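Local coordinates for protein TRAP dicarboxylate transporter, DctP subunit (Ochrobactrum anthropi, PDB 4P47) that probably binds a small organic acid in the periplasm and hands it to the membrane components of a TRAP transporter, at residues A[99-104]-A[139-144]; A[131-136]-A[239-244]. All coordinates share one frame; numbering follows the deposited sequence. Where two conformers were deposited one is given.

Interactions 1 and 2 sit side by side, about 6 Å between their centres, and both lie beside one mixed sheet. Interaction 2 is the deeper: aliphatic side chains of segment 131-136 pack on strand 229-245. Interaction 1 is partly buried; there a loop after strand 90-94 meets Thr-139, in the turn leading into strand 141-156, and more loosely Leu-141, the first residue of that strand. Thr-139 pairs a methyl for packing with a hydroxyl bonded within its own turn. Strands 141-156 and 229-245 are antiparallel neighbours, so probable hydrogen bonds such as Leu-144 N to Val-242 O, 2.8 Å, tie the two contacts together. Leu-136 also packs on Leu-141 O.

Interaction 1 of 2, residues A[99-104]-A[139-144]; sequences SSTVKA and TGLIGL
Thr-101 and Thr-139 meet through the methyl of Thr-101, and van der Waals packing accounts for the whole contact, since no hydrogen bond crosses it. Thr-101 CG2 lies 3.7 Å from Thr-139 OG1 and 3.8 Å from Thr-139 CG2, resting against the branched end of its partner. Its first torsion, -63°, turns that methyl anti to the backbone N and into the contact. Val-102 adds a second methyl, CG2, which comes 3.7 Å from Thr-139 CG2 with the two side chains nearly at right angles. Leu-141 CD1 borders the same spot more loosely, 4.4 Å from Thr-101 CG2.

The polar bonding runs to other partners. Thr-139 OG1 is hydrogen-bonded to Leu-136 O, in the turn just before it, while Thr-139 O accepts from Gln-84 NE2. Threonine therefore suits this place: its hydroxyl serves the local turn and its methyl meets the loop. Thr-101 and Leu-141 both also touch Leu-80 of helix 76-85, a packing of loop, helix and the beginning of a strand within the periplasmic-binding-protein fold of family 7.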
# COMPACT_ATOMS: atom_id res chain seq x y z
N SER A 99 -9.99 7.06 1.41
CA SER A 99 -10.99 6.99 2.47
C SER A 99 -11.79 8.28 2.67
O SER A 99 -12.95 8.23 3.08
CB SER A 99 -10.36 6.53 3.79
OG SER A 99 -9.43 7.48 4.29
N SER A 100 -11.19 9.44 2.40
CA SER A 100 -11.94 10.70 2.54
C SER A 100 -12.85 10.96 1.32
O SER A 100 -13.62 11.94 1.29
CB SER A 100 -11.00 11.87 2.79
OG SER A 100 -10.15 12.09 1.70
N THR A 101 -12.76 10.08 0.32
CA THR A 101 -13.64 10.09 -0.84
C THR A 101 -14.72 9.00 -0.71
O THR A 101 -15.91 9.25 -0.97
CB THR A 101 -12.81 9.87 -2.12
OG1 THR A 101 -11.89 10.95 -2.29
CG2 THR A 101 -13.71 9.81 -3.33
N VAL A 102 -14.31 7.81 -0.31
CA VAL A 102 -15.19 6.68 -0.09
C VAL A 102 -14.70 6.01 1.19
O VAL A 102 -13.64 5.39 1.20
CB VAL A 102 -15.14 5.68 -1.27
CG1 VAL A 102 -15.85 4.38 -0.93
CG2 VAL A 102 -15.72 6.32 -2.52
N LYS A 103 -15.44 6.16 2.28
CA LYS A 103 -14.96 5.73 3.59
C LYS A 103 -14.61 4.25 3.69
O LYS A 103 -13.73 3.87 4.49
CB LYS A 103 -16.00 6.08 4.66
CG LYS A 103 -15.69 7.35 5.38
CD LYS A 103 -14.46 7.20 6.27
CE LYS A 103 -13.82 8.54 6.53
NZ LYS A 103 -14.83 9.61 6.78
N ALA A 104 -15.28 3.42 2.91
CA ALA A 104 -15.02 1.99 2.95
C ALA A 104 -13.55 1.69 2.66
O ALA A 104 -13.06 0.66 3.13
CB ALA A 104 -15.95 1.25 1.98
N THR A 139 -18.16 8.94 -7.51
CA THR A 139 -17.25 10.01 -7.10
C THR A 139 -16.40 10.54 -8.26
O THR A 139 -15.51 11.36 -8.03
CB THR A 139 -16.31 9.58 -5.96
OG1 THR A 139 -15.30 8.68 -6.46
CG2 THR A 139 -17.07 8.89 -4.84
N GLY A 140 -16.65 10.07 -9.48
CA GLY A 140 -15.91 10.52 -10.64
C GLY A 140 -14.63 9.77 -10.94
O GLY A 140 -13.80 10.25 -11.72
N LEU A 141 -14.49 8.57 -10.38
CA LEU A 141 -13.28 7.74 -10.51
C LEU A 141 -13.65 6.34 -10.97
O LEU A 141 -14.69 5.82 -10.58
CB LEU A 141 -12.59 7.66 -9.15
CG LEU A 141 -12.07 9.00 -8.61
CD1 LEU A 141 -11.73 8.88 -7.15
CD2 LEU A 141 -10.85 9.48 -9.42
N ILE A 142 -12.79 5.72 -11.77
CA ILE A 142 -12.94 4.33 -12.16
C ILE A 142 -11.70 3.57 -11.70
O ILE A 142 -10.57 3.92 -12.08
CB ILE A 142 -13.02 4.20 -13.70
CG1 ILE A 142 -14.16 5.07 -14.26
CG2 ILE A 142 -13.18 2.75 -14.14
CD1 ILE A 142 -15.55 4.69 -13.81
N GLY A 143 -11.90 2.52 -10.92
CA GLY A 143 -10.80 1.66 -10.49
C GLY A 143 -10.49 0.59 -11.53
O GLY A 143 -11.38 -0.07 -12.07
N LEU A 144 -9.22 0.42 -11.85
CA LEU A 144 -8.81 -0.55 -12.87
C LEU A 144 -8.15 -1.81 -12.29
O LEU A 144 -8.41 -2.92 -12.76
CB LEU A 144 -7.86 0.13 -13.86
CG LEU A 144 -8.46 1.26 -14.68
CD1 LEU A 144 -7.37 1.94 -15.49
CD2 LEU A 144 -9.56 0.72 -15.62

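Interaction 2 of 2, residues A[131-136]-A[239-244]; sequences NLMKRL and PQIVMI
Residues 131-136, which carry helix 127-133 into a type I turn from Met-133 to Leu-136, stand off segment 239-244 of strand 229-245 by a side-chain layer, Met-133 CA and Ile-241 CA being 9.1 Å apart, and no hydrogen bond joins the two backbones. The turn is closed on its own side by Leu-136 N bonding to Met-133 O, 3.0 Å. Ile-241 spans the gap. Its CG1 is anti to the backbone N, chi1 -177°, and with chi2 also extended the chain runs straight out from the strand and delivers CD1 to both partners. Leu-136 comes to meet it tip to tip, CD1 to CD1 at 3.7 Å. Met-133 instead slides past in the opposite direction, touching with its CG, 4.0 Å from Ile-241 CD1, while its chain bends at chi3.

This is a helix and turn packed on one face of the sheet, as in the alpha/beta architecture of periplasmic solute-binding proteins. Strand 229-245 lies between 90-94 and 141-156: Ile-241 pairs its backbone with Met-93 and Val-242 with Leu-144. Val-242, its CB directed away from the helix, packs on Val-92 and Trp-147.

Residue types follow from these surroundings. The beta-branched Ile-241 favours extended backbone and is long enough to bridge the layer, whereas the unbranched, flexible Met-133 can fit beside it and also touch Tyr-146. Leu-136 is a buried residue, and its branched, apolar side chain suits a place facing the strand.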
# COMPACT_ATOMS: atom_id res chain seq x y z
N ASN A 131 -15.51 -5.01 -4.67
CA ASN A 131 -16.63 -4.27 -4.12
C ASN A 131 -16.25 -2.87 -3.66
O ASN A 131 -17.06 -1.96 -3.71
CB ASN A 131 -17.31 -5.08 -3.00
CG ASN A 131 -18.09 -6.26 -3.54
OD1 ASN A 131 -18.48 -6.26 -4.70
ND2 ASN A 131 -18.31 -7.26 -2.71
N LEU A 132 -15.00 -2.68 -3.25
CA LEU A 132 -14.55 -1.33 -2.98
C LEU A 132 -14.57 -0.51 -4.27
O LEU A 132 -15.06 0.62 -4.27
CB LEU A 132 -13.13 -1.33 -2.39
CG LEU A 132 -13.00 -1.74 -0.92
CD1 LEU A 132 -11.55 -1.78 -0.53
CD2 LEU A 132 -13.77 -0.78 -0.03
N MET A 133 -14.04 -1.06 -5.35
CA MET A 133 -13.98 -0.32 -6.62
C MET A 133 -15.34 0.08 -7.15
O MET A 133 -15.48 1.09 -7.81
CB MET A 133 -13.21 -1.12 -7.67
CG MET A 133 -11.74 -1.21 -7.36
SD MET A 133 -10.74 -1.76 -8.74
CE MET A 133 -11.51 -3.32 -9.10
N LYS A 134 -16.35 -0.72 -6.87
CA LYS A 134 -17.70 -0.39 -7.31
C LYS A 134 -18.24 0.92 -6.73
O LYS A 134 -19.16 1.51 -7.27
CB LYS A 134 -18.65 -1.55 -6.99
CG LYS A 134 -18.37 -2.76 -7.88
CD LYS A 134 -19.61 -3.58 -8.19
CE LYS A 134 -19.79 -4.71 -7.20
NZ LYS A 134 -20.87 -5.65 -7.66
N ARG A 135 -17.63 1.38 -5.65
CA ARG A 135 -18.03 2.61 -4.99
C ARG A 135 -17.42 3.86 -5.65
O ARG A 135 -17.77 4.99 -5.29
CB ARG A 135 -17.62 2.55 -3.51
CG ARG A 135 -18.25 1.37 -2.76
CD ARG A 135 -17.65 1.12 -1.35
NE ARG A 135 -18.27 -0.05 -0.72
CZ ARG A 135 -19.38 -0.01 0.01
NH1 ARG A 135 -19.98 1.16 0.23
NH2 ARG A 135 -19.90 -1.12 0.52
N LEU A 136 -16.52 3.67 -6.61
CA LEU A 136 -15.78 4.80 -7.16
C LEU A 136 -16.52 5.64 -8.21
O LEU A 136 -16.35 6.85 -8.22
CB LEU A 136 -14.40 4.34 -7.69
CG LEU A 136 -13.44 3.94 -6.57
CD1 LEU A 136 -12.20 3.28 -7.20
CD2 LEU A 136 -13.03 5.12 -5.71
N PRO A 239 -1.74 -1.53 -0.46
CA PRO A 239 -2.00 -1.77 -1.87
C PRO A 239 -2.13 -0.44 -2.56
O PRO A 239 -2.54 0.54 -1.91
CB PRO A 239 -3.35 -2.49 -1.87
CG PRO A 239 -4.03 -2.04 -0.64
CD PRO A 239 -2.97 -1.59 0.34
N GLN A 240 -1.78 -0.37 -3.83
CA GLN A 240 -2.06 0.81 -4.61
C GLN A 240 -3.23 0.54 -5.53
O GLN A 240 -3.49 -0.62 -5.91
CB GLN A 240 -0.85 1.26 -5.39
CG GLN A 240 0.30 1.55 -4.45
CD GLN A 240 1.21 2.61 -4.97
OE1 GLN A 240 1.57 2.61 -6.15
NE2 GLN A 240 1.60 3.52 -4.10
N ILE A 241 -4.00 1.56 -5.82
CA ILE A 241 -5.09 1.41 -6.79
C ILE A 241 -4.75 2.26 -8.01
O ILE A 241 -4.34 3.43 -7.92
CB ILE A 241 -6.46 1.77 -6.18
CG1 ILE A 241 -7.56 1.52 -7.20
CG2 ILE A 241 -6.47 3.19 -5.66
CD1 ILE A 241 -8.96 1.58 -6.61
N VAL A 242 -4.89 1.63 -9.18
CA VAL A 242 -4.76 2.31 -10.46
C VAL A 242 -6.14 2.79 -10.87
O VAL A 242 -7.09 1.99 -10.93
CB VAL A 242 -4.22 1.34 -11.53
CG1 VAL A 242 -4.08 2.05 -12.88
CG2 VAL A 242 -2.88 0.74 -11.09
N MET A 243 -6.25 4.09 -11.13
CA MET A 243 -7.52 4.72 -11.45
C MET A 243 -7.44 5.52 -12.72
O MET A 243 -6.38 6.02 -13.13
CB MET A 243 -7.92 5.67 -10.32
CG MET A 243 -8.27 4.96 -9.03
SD MET A 243 -8.52 6.05 -7.59
CE MET A 243 -6.86 6.75 -7.41
N ILE A 244 -8.61 5.69 -13.33
CA ILE A 244 -8.77 6.54 -14.48
C ILE A 244 -9.97 7.47 -14.25
O ILE A 244 -10.95 7.10 -13.60
CB ILE A 244 -8.87 5.67 -15.77
CG1 ILE A 244 -8.86 6.53 -17.03
CG2 ILE A 244 -10.10 4.74 -15.76
CD1 ILE A 244 -8.51 5.74 -18.26